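Local coordinates for calmodulin-binding transcription activator 1 (Homo sapiens, PDB 2CXK), which activates transcription as a DNA-binding nuclear protein that may also interact with calmodulin, the chain being its TIG (IPT) domain, at residues N36-P48 with G55-G67. Residues are numbered along the deposited sequence; the frame is centred on the assembly and turned at random.
Sequences NNYSCLFDQISVP and GVLRCYCPAHDTG. With SO4 (sulfate ion), chain F.
The F42 ring lies against C61 and P62, which cover one of its faces: P62 CD sits 3.4 Å from F42 CD1, while C61 CB hangs over the other end of that face, near F42 CZ and CE2. C59 comes from another direction, its SG in the ring plane at the edge, 3.8 Å from F42 CE1, a sulfur-aromatic contact. That sulfur, held between backbone N and carbonyl carbon (chi1 71°), also meets C40 SG at 3.7 Å, too far for a disulfide; two small thiols thus fill the space between the strands. L57 crosses Y38 at about a right angle and sets its CD2 methyl over the ring face, 4.2 Å from the Y38 ring centroid, a CH-pi contact that suits a branched aliphatic chain. P62, rigid and puckered with CH groups on several sides, also serves the hairpin's second strand: V47 CG1 touches its CD, and I45 CG2 lies 3.9 Å from P62 CB.

At the partly exposed end the contact turns polar. H64 NE2 donates to D43 OD2 (2.7 Å, 167° at the hydrogen) on the anti side, somewhat out of the carboxylate plane, with the oxygen close to the imidazole plane and the two planes 67° apart. H64 ND1 donates to D65 O, which fixes the ring's rotation; with both nitrogens donating, H64 is probably a cationic imidazolium, suiting D43. D43 belongs to the type I' turn from F42 to I45, and the bond ties that turn to the loop after 56-60. A water bridges P48 O and Y60 N. P62, I45 and the D43-H64 pair lie at the margin, while Y38, C40, F42, L57 and C59, with F86 edge-to-face on F42 and F75 on Y38, belong to the hydrophobic interior of an immunoglobulin-like beta-sandwich, the TIG/IPT fold.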
ATOM      1  N   ASN A  36      17.645  -7.568  -7.059  1.00 34.05           N
ATOM      2  CA  ASN A  36      16.651  -6.751  -7.744  1.00 31.71           C
ATOM      3  C   ASN A  36      15.954  -7.516  -8.883  1.00 28.74           C
ATOM      4  O   ASN A  36      15.940  -7.058 -10.027  1.00 27.33           O
ATOM      5  CB  ASN A  36      17.359  -5.514  -8.305  1.00 35.36           C
ATOM      6  CG  ASN A  36      16.413  -4.536  -8.970  1.00 38.86           C
ATOM      7  OD1 ASN A  36      16.851  -3.621  -9.670  1.00 41.73           O
ATOM      8  ND2 ASN A  36      15.115  -4.713  -8.750  1.00 41.65           N
ATOM      9  N   ASN A  37      15.374  -8.673  -8.581  1.00 24.42           N
ATOM     10  CA  ASN A  37      14.713  -9.458  -9.622  1.00 22.14           C
ATOM     11  C   ASN A  37      13.253  -9.778  -9.339  1.00 19.36           C
ATOM     12  O   ASN A  37      12.717 -10.769  -9.841  1.00 17.13           O
ATOM     13  CB  ASN A  37      15.481 -10.756  -9.869  1.00 22.57           C
ATOM     14  CG  ASN A  37      16.875 -10.506 -10.393  1.00 25.77           C
ATOM     15  OD1 ASN A  37      17.857 -10.944  -9.798  1.00 27.42           O
ATOM     16  ND2 ASN A  37      16.970  -9.796 -11.512  1.00 26.43           N
ATOM     17  N   TYR A  38      12.618  -8.940  -8.527  1.00 16.46           N
ATOM     18  CA  TYR A  38      11.209  -9.117  -8.202  1.00 14.52           C
ATOM     19  C   TYR A  38      10.360  -8.501  -9.303  1.00 13.32           C
ATOM     20  O   TYR A  38      10.771  -7.551  -9.958  1.00 13.05           O
ATOM     21  CB  TYR A  38      10.870  -8.407  -6.898  1.00 13.27           C
ATOM     22  CG  TYR A  38      11.307  -9.129  -5.654  1.00 14.13           C
ATOM     23  CD1 TYR A  38      10.607 -10.244  -5.197  1.00 14.15           C
ATOM     24  CD2 TYR A  38      12.400  -8.678  -4.913  1.00 14.53           C
ATOM     25  CE1 TYR A  38      10.977 -10.893  -4.031  1.00 15.97           C
ATOM     26  CE2 TYR A  38      12.780  -9.323  -3.741  1.00 16.59           C
ATOM     27  CZ  TYR A  38      12.061 -10.427  -3.309  1.00 16.75           C
ATOM     28  OH  TYR A  38      12.416 -11.057  -2.144  1.00 20.83           O
ATOM     29  N   SER A  39       9.172  -9.050  -9.502  1.00 12.75           N
ATOM     30  CA  SER A  39       8.245  -8.519 -10.491  1.00 13.54           C
ATOM     31  C   SER A  39       6.844  -8.858 -10.019  1.00 13.37           C
ATOM     32  O   SER A  39       6.662  -9.694  -9.128  1.00 12.74           O
ATOM     33  CB  SER A  39       8.494  -9.128 -11.882  1.00 13.46           C
ATOM     34  OG  SER A  39       8.237 -10.521 -11.903  1.00 15.52           O
ATOM     35  N   CYS A  40       5.856  -8.186 -10.597  1.00 12.67           N
ATOM     36  CA  CYS A  40       4.467  -8.446 -10.257  1.00 13.51           C
ATOM     37  C   CYS A  40       3.751  -8.724 -11.559  1.00 12.31           C
ATOM     38  O   CYS A  40       3.984  -8.052 -12.564  1.00 13.17           O
ATOM     39  CB  CYS A  40       3.831  -7.244  -9.551  1.00 11.12           C
ATOM     40  SG  CYS A  40       4.498  -6.960  -7.892  1.00 14.83           S
ATOM     41  N   LEU A  41       2.887  -9.724 -11.542  1.00 13.22           N
ATOM     42  CA  LEU A  41       2.152 -10.089 -12.741  1.00 13.97           C
ATOM     43  C   LEU A  41       0.674  -9.812 -12.550  1.00 12.39           C
ATOM     44  O   LEU A  41       0.058 -10.330 -11.618  1.00 11.80           O
ATOM     45  CB  LEU A  41       2.346 -11.576 -13.052  1.00 16.21           C
ATOM     46  CG  LEU A  41       3.772 -12.139 -13.003  1.00 21.66           C
ATOM     47  CD1 LEU A  41       3.755 -13.592 -13.453  1.00 24.43           C
ATOM     48  CD2 LEU A  41       4.685 -11.333 -13.893  1.00 21.38           C
ATOM     49  N   PHE A  42       0.123  -8.975 -13.423  1.00 13.47           N
ATOM     50  CA  PHE A  42      -1.298  -8.638 -13.405  1.00 13.07           C
ATOM     51  C   PHE A  42      -1.866  -9.349 -14.630  1.00 15.66           C
ATOM     52  O   PHE A  42      -1.545  -8.981 -15.757  1.00 15.28           O
ATOM     53  CB  PHE A  42      -1.506  -7.128 -13.549  1.00 12.78           C
ATOM     54  CG  PHE A  42      -0.999  -6.323 -12.381  1.00 10.80           C
ATOM     55  CD1 PHE A  42       0.359  -6.111 -12.199  1.00  9.80           C
ATOM     56  CD2 PHE A  42      -1.895  -5.764 -11.467  1.00 12.14           C
ATOM     57  CE1 PHE A  42       0.828  -5.346 -11.122  1.00  9.29           C
ATOM     58  CE2 PHE A  42      -1.438  -5.001 -10.388  1.00 10.62           C
ATOM     59  CZ  PHE A  42      -0.069  -4.795 -10.221  1.00  7.75           C
ATOM     60  N   ASP A  43      -2.700 -10.363 -14.410  1.00 17.40           N
ATOM     61  CA  ASP A  43      -3.267 -11.138 -15.509  1.00 18.80           C
ATOM     62  C   ASP A  43      -2.118 -11.566 -16.421  1.00 19.61           C
ATOM     63  O   ASP A  43      -2.192 -11.442 -17.643  1.00 17.96           O
ATOM     64  CB  ASP A  43      -4.291 -10.306 -16.300  1.00 19.59           C
ATOM     65  CG  ASP A  43      -5.094 -11.155 -17.292  1.00 22.83           C
ATOM     66  OD1 ASP A  43      -5.303 -12.350 -17.003  1.00 24.83           O
ATOM     67  OD2 ASP A  43      -5.528 -10.633 -18.345  1.00 22.28           O
ATOM     68  N   GLN A  44      -1.043 -12.050 -15.806  1.00 20.86           N
ATOM     69  CA  GLN A  44       0.142 -12.494 -16.531  1.00 23.26           C
ATOM     70  C   GLN A  44       0.969 -11.387 -17.188  1.00 22.65           C
ATOM     71  O   GLN A  44       1.996 -11.670 -17.808  1.00 22.03           O
ATOM     72  CB  GLN A  44      -0.241 -13.550 -17.579  1.00 26.35           C
ATOM     73  CG  GLN A  44      -0.934 -14.760 -16.969  1.00 29.82           C
ATOM     74  CD  GLN A  44      -0.146 -15.357 -15.812  1.00 33.14           C
ATOM     75  OE1 GLN A  44      -0.720 -15.802 -14.815  1.00 34.55           O
ATOM     76  NE2 GLN A  44       1.178 -15.375 -15.943  1.00 34.26           N
ATOM     77  N   ILE A  45       0.534 -10.133 -17.077  1.00 20.17           N
ATOM     78  CA  ILE A  45       1.317  -9.036 -17.652  1.00 17.84           C
ATOM     79  C   ILE A  45       2.322  -8.624 -16.585  1.00 16.99           C
ATOM     80  O   ILE A  45       1.942  -8.191 -15.498  1.00 15.15           O
ATOM     81  CB  ILE A  45       0.466  -7.806 -17.996  1.00 18.33           C
ATOM     82  CG1 ILE A  45      -0.569  -8.152 -19.065  1.00 19.11           C
ATOM     83  CG2 ILE A  45       1.380  -6.685 -18.496  1.00 19.50           C
ATOM     84  CD1 ILE A  45      -1.457  -6.981 -19.444  1.00 23.15           C
ATOM     85  N   SER A  46       3.604  -8.742 -16.903  1.00 14.95           N
ATOM     86  CA  SER A  46       4.653  -8.424 -15.943  1.00 15.19           C
ATOM     87  C   SER A  46       5.147  -6.986 -15.909  1.00 15.02           C
ATOM     88  O   SER A  46       5.297  -6.340 -16.945  1.00 14.98           O
ATOM     89  CB  SER A  46       5.860  -9.333 -16.191  1.00 15.57           C
ATOM     90  OG  SER A  46       6.891  -9.076 -15.254  1.00 18.52           O
ATOM     91  N   VAL A  47       5.398  -6.498 -14.697  1.00 13.14           N
ATOM     92  CA  VAL A  47       5.959  -5.173 -14.470  1.00 12.72           C
ATOM     93  C   VAL A  47       7.017  -5.373 -13.388  1.00 11.92           C
ATOM     94  O   VAL A  47       6.881  -6.244 -12.527  1.00 12.63           O
ATOM     95  CB  VAL A  47       4.912  -4.136 -13.982  1.00 11.92           C
ATOM     96  CG1 VAL A  47       3.905  -3.854 -15.091  1.00 10.06           C
ATOM     97  CG2 VAL A  47       4.214  -4.629 -12.716  1.00  9.68           C
ATOM     98  N   PRO A  48       8.104  -4.592 -13.431  1.00 11.90           N
ATOM     99  CA  PRO A  48       9.139  -4.755 -12.409  1.00 11.20           C
ATOM    100  C   PRO A  48       8.635  -4.308 -11.045  1.00 11.98           C
ATOM    101  O   PRO A  48       7.686  -3.529 -10.953  1.00 12.54           O
ATOM    102  CB  PRO A  48      10.278  -3.882 -12.929  1.00 11.84           C
ATOM    103  CG  PRO A  48       9.570  -2.819 -13.695  1.00 12.68           C
ATOM    104  CD  PRO A  48       8.486  -3.568 -14.420  1.00 10.94           C
ATOM    105  N   GLY A  55       9.815  -7.222   3.156  1.00 14.12           N
ATOM    106  CA  GLY A  55       8.392  -7.492   3.189  1.00 13.17           C
ATOM    107  C   GLY A  55       7.502  -6.549   2.409  1.00 12.84           C
ATOM    108  O   GLY A  55       6.286  -6.742   2.383  1.00 13.41           O
ATOM    109  N   VAL A  56       8.092  -5.550   1.758  1.00 10.90           N
ATOM    110  CA  VAL A  56       7.302  -4.577   1.009  1.00 11.64           C
ATOM    111  C   VAL A  56       7.771  -4.369  -0.420  1.00  9.36           C
ATOM    112  O   VAL A  56       8.875  -3.889  -0.651  1.00 12.07           O
ATOM    113  CB  VAL A  56       7.319  -3.212   1.711  1.00  9.18           C
ATOM    114  CG1 VAL A  56       6.510  -2.193   0.907  1.00 11.15           C
ATOM    115  CG2 VAL A  56       6.770  -3.363   3.125  1.00 10.44           C
ATOM    116  N   LEU A  57       6.920  -4.729  -1.375  1.00 10.79           N
ATOM    117  CA  LEU A  57       7.237  -4.544  -2.788  1.00  9.04           C
ATOM    118  C   LEU A  57       6.389  -3.420  -3.376  1.00 10.06           C
ATOM    119  O   LEU A  57       5.219  -3.266  -3.021  1.00 10.52           O
ATOM    120  CB  LEU A  57       6.953  -5.825  -3.574  1.00 10.89           C
ATOM    121  CG  LEU A  57       8.001  -6.916  -3.389  1.00  9.14           C
ATOM    122  CD1 LEU A  57       7.532  -8.226  -4.020  1.00 11.14           C
ATOM    123  CD2 LEU A  57       9.287  -6.429  -4.014  1.00  9.20           C
ATOM    124  N   ARG A  58       6.989  -2.649  -4.278  1.00 10.05           N
ATOM    125  CA  ARG A  58       6.291  -1.560  -4.955  1.00 10.34           C
ATOM    126  C   ARG A  58       6.380  -1.754  -6.462  1.00  9.91           C
ATOM    127  O   ARG A  58       7.436  -2.076  -6.995  1.00  8.89           O
ATOM    128  CB  ARG A  58       6.917  -0.204  -4.619  1.00 10.29           C
ATOM    129  CG  ARG A  58       6.300   0.971  -5.412  1.00 13.49           C
ATOM    130  CD  ARG A  58       7.210   2.203  -5.432  1.00 15.47           C
ATOM    131  NE  ARG A  58       8.461   1.957  -6.148  1.00 18.17           N
ATOM    132  CZ  ARG A  58       9.553   2.712  -6.049  1.00 22.39           C
ATOM    133  NH1 ARG A  58       9.566   3.777  -5.255  1.00 22.83           N
ATOM    134  NH2 ARG A  58      10.639   2.401  -6.746  1.00 23.19           N
ATOM    135  N   CYS A  59       5.270  -1.543  -7.151  1.00 10.77           N
ATOM    136  CA  CYS A  59       5.268  -1.644  -8.605  1.00 10.07           C
ATOM    137  C   CYS A  59       4.222  -0.661  -9.105  1.00 10.66           C
ATOM    138  O   CYS A  59       3.448  -0.129  -8.319  1.00 10.72           O
ATOM    139  CB  CYS A  59       4.921  -3.068  -9.060  1.00 10.35           C
ATOM    140  SG  CYS A  59       3.195  -3.584  -8.803  1.00 11.11           S
ATOM    141  N   TYR A  60       4.228  -0.399 -10.403  1.00 10.40           N
ATOM    142  CA  TYR A  60       3.246   0.489 -11.015  1.00  9.54           C
ATOM    143  C   TYR A  60       2.468  -0.434 -11.949  1.00 10.31           C
ATOM    144  O   TYR A  60       3.031  -1.007 -12.883  1.00 10.75           O
ATOM    145  CB  TYR A  60       3.969   1.604 -11.764  1.00 10.42           C
ATOM    146  CG  TYR A  60       4.928   2.354 -10.855  1.00  8.93           C
ATOM    147  CD1 TYR A  60       4.450   3.175  -9.830  1.00 11.24           C
ATOM    148  CD2 TYR A  60       6.308   2.205 -10.988  1.00 10.83           C
ATOM    149  CE1 TYR A  60       5.331   3.834  -8.966  1.00 11.64           C
ATOM    150  CE2 TYR A  60       7.191   2.853 -10.131  1.00 12.33           C
ATOM    151  CZ  TYR A  60       6.696   3.669  -9.127  1.00 12.99           C
ATOM    152  OH  TYR A  60       7.575   4.342  -8.314  1.00 13.34           O
ATOM    153  N   CYS A  61       1.178  -0.598 -11.685  1.00 11.04           N
ATOM    154  CA  CYS A  61       0.389  -1.528 -12.478  1.00 11.36           C
ATOM    155  C   CYS A  61       0.320  -1.161 -13.948  1.00 11.72           C
ATOM    156  O   CYS A  61       0.440   0.005 -14.314  1.00 10.55           O
ATOM    157  CB  CYS A  61      -1.016  -1.686 -11.889  1.00 12.23           C
ATOM    158  SG  CYS A  61      -2.132  -0.297 -12.116  1.00 13.58           S
ATOM    159  N   PRO A  62       0.164  -2.170 -14.814  1.00 11.54           N
ATOM    160  CA  PRO A  62       0.078  -1.974 -16.266  1.00 12.91           C
ATOM    161  C   PRO A  62      -1.348  -1.627 -16.678  1.00 15.30           C
ATOM    162  O   PRO A  62      -2.270  -1.691 -15.862  1.00 13.60           O
ATOM    163  CB  PRO A  62       0.528  -3.327 -16.816  1.00 12.55           C
ATOM    164  CG  PRO A  62      -0.060  -4.277 -15.815  1.00 11.03           C
ATOM    165  CD  PRO A  62       0.262  -3.604 -14.481  1.00 10.03           C
ATOM    166  N   ALA A  63      -1.527  -1.240 -17.937  1.00 16.16           N
ATOM    167  CA  ALA A  63      -2.858  -0.921 -18.439  1.00 16.87           C
ATOM    168  C   ALA A  63      -3.557  -2.260 -18.657  1.00 17.81           C
ATOM    169  O   ALA A  63      -2.896  -3.267 -18.912  1.00 18.18           O
ATOM    170  CB  ALA A  63      -2.756  -0.158 -19.762  1.00 17.05           C
ATOM    171  N   HIS A  64      -4.881  -2.277 -18.563  1.00 16.83           N
ATOM    172  CA  HIS A  64      -5.631  -3.518 -18.759  1.00 20.01           C
ATOM    173  C   HIS A  64      -7.115  -3.210 -18.905  1.00 20.19           C
ATOM    174  O   HIS A  64      -7.581  -2.189 -18.404  1.00 21.21           O
ATOM    175  CB  HIS A  64      -5.403  -4.456 -17.563  1.00 17.51           C
ATOM    176  CG  HIS A  64      -5.864  -5.864 -17.794  1.00 18.76           C
ATOM    177  ND1 HIS A  64      -7.197  -6.220 -17.818  1.00 18.51           N
ATOM    178  CD2 HIS A  64      -5.167  -7.002 -18.033  1.00 17.49           C
ATOM    179  CE1 HIS A  64      -7.300  -7.514 -18.063  1.00 16.49           C
ATOM    180  NE2 HIS A  64      -6.083  -8.012 -18.199  1.00 18.84           N
ATOM    181  N   ASP A  65      -7.855  -4.078 -19.600  1.00 21.94           N
ATOM    182  CA  ASP A  65      -9.292  -3.870 -19.765  1.00 24.45           C
ATOM    183  C   ASP A  65      -9.949  -3.943 -18.408  1.00 25.10           C
ATOM    184  O   ASP A  65      -9.403  -4.532 -17.481  1.00 25.40           O
ATOM    185  CB  ASP A  65      -9.949  -4.958 -20.616  1.00 24.95           C
ATOM    186  CG  ASP A  65      -9.355  -5.073 -21.984  1.00 26.74           C
ATOM    187  OD1 ASP A  65      -8.897  -4.045 -22.517  1.00 28.25           O
ATOM    188  OD2 ASP A  65      -9.364  -6.197 -22.531  1.00 29.08           O
ATOM    189  N   THR A  66     -11.135  -3.361 -18.303  1.00 25.60           N
ATOM    190  CA  THR A  66     -11.873  -3.394 -17.056  1.00 26.98           C
ATOM    191  C   THR A  66     -12.167  -4.856 -16.758  1.00 26.04           C
ATOM    192  O   THR A  66     -12.338  -5.663 -17.674  1.00 26.60           O
ATOM    193  CB  THR A  66     -13.195  -2.627 -17.173  1.00 27.48           C
ATOM    194  OG1 THR A  66     -13.940  -3.142 -18.280  1.00 30.62           O
ATOM    195  CG2 THR A  66     -12.928  -1.148 -17.389  1.00 27.90           C
ATOM    196  N   GLY A  67     -12.203  -5.196 -15.476  1.00 26.17           N
ATOM    197  CA  GLY A  67     -12.467  -6.565 -15.077  1.00 23.10           C
ATOM    198  C   GLY A  67     -11.551  -6.980 -13.946  1.00 23.32           C
ATOM    199  O   GLY A  67     -10.644  -6.242 -13.568  1.00 22.18           O
TER
HETATM  200  S   SO4 F1006       5.698   7.165  -6.385  0.50109.71           S
HETATM  201  O1  SO4 F1006       5.372   6.689  -4.979  0.50 83.28           O
HETATM  202  O2  SO4 F1006       6.252   8.578  -6.272  0.50 84.57           O
HETATM  203  O3  SO4 F1006       6.784   6.359  -6.824  0.50 55.20           O
HETATM  204  O4  SO4 F1006       4.449   7.292  -7.050  0.50 57.47           O
HETATM  205  O   HOH W   1       6.690  -1.190 -11.902  1.00 10.20           O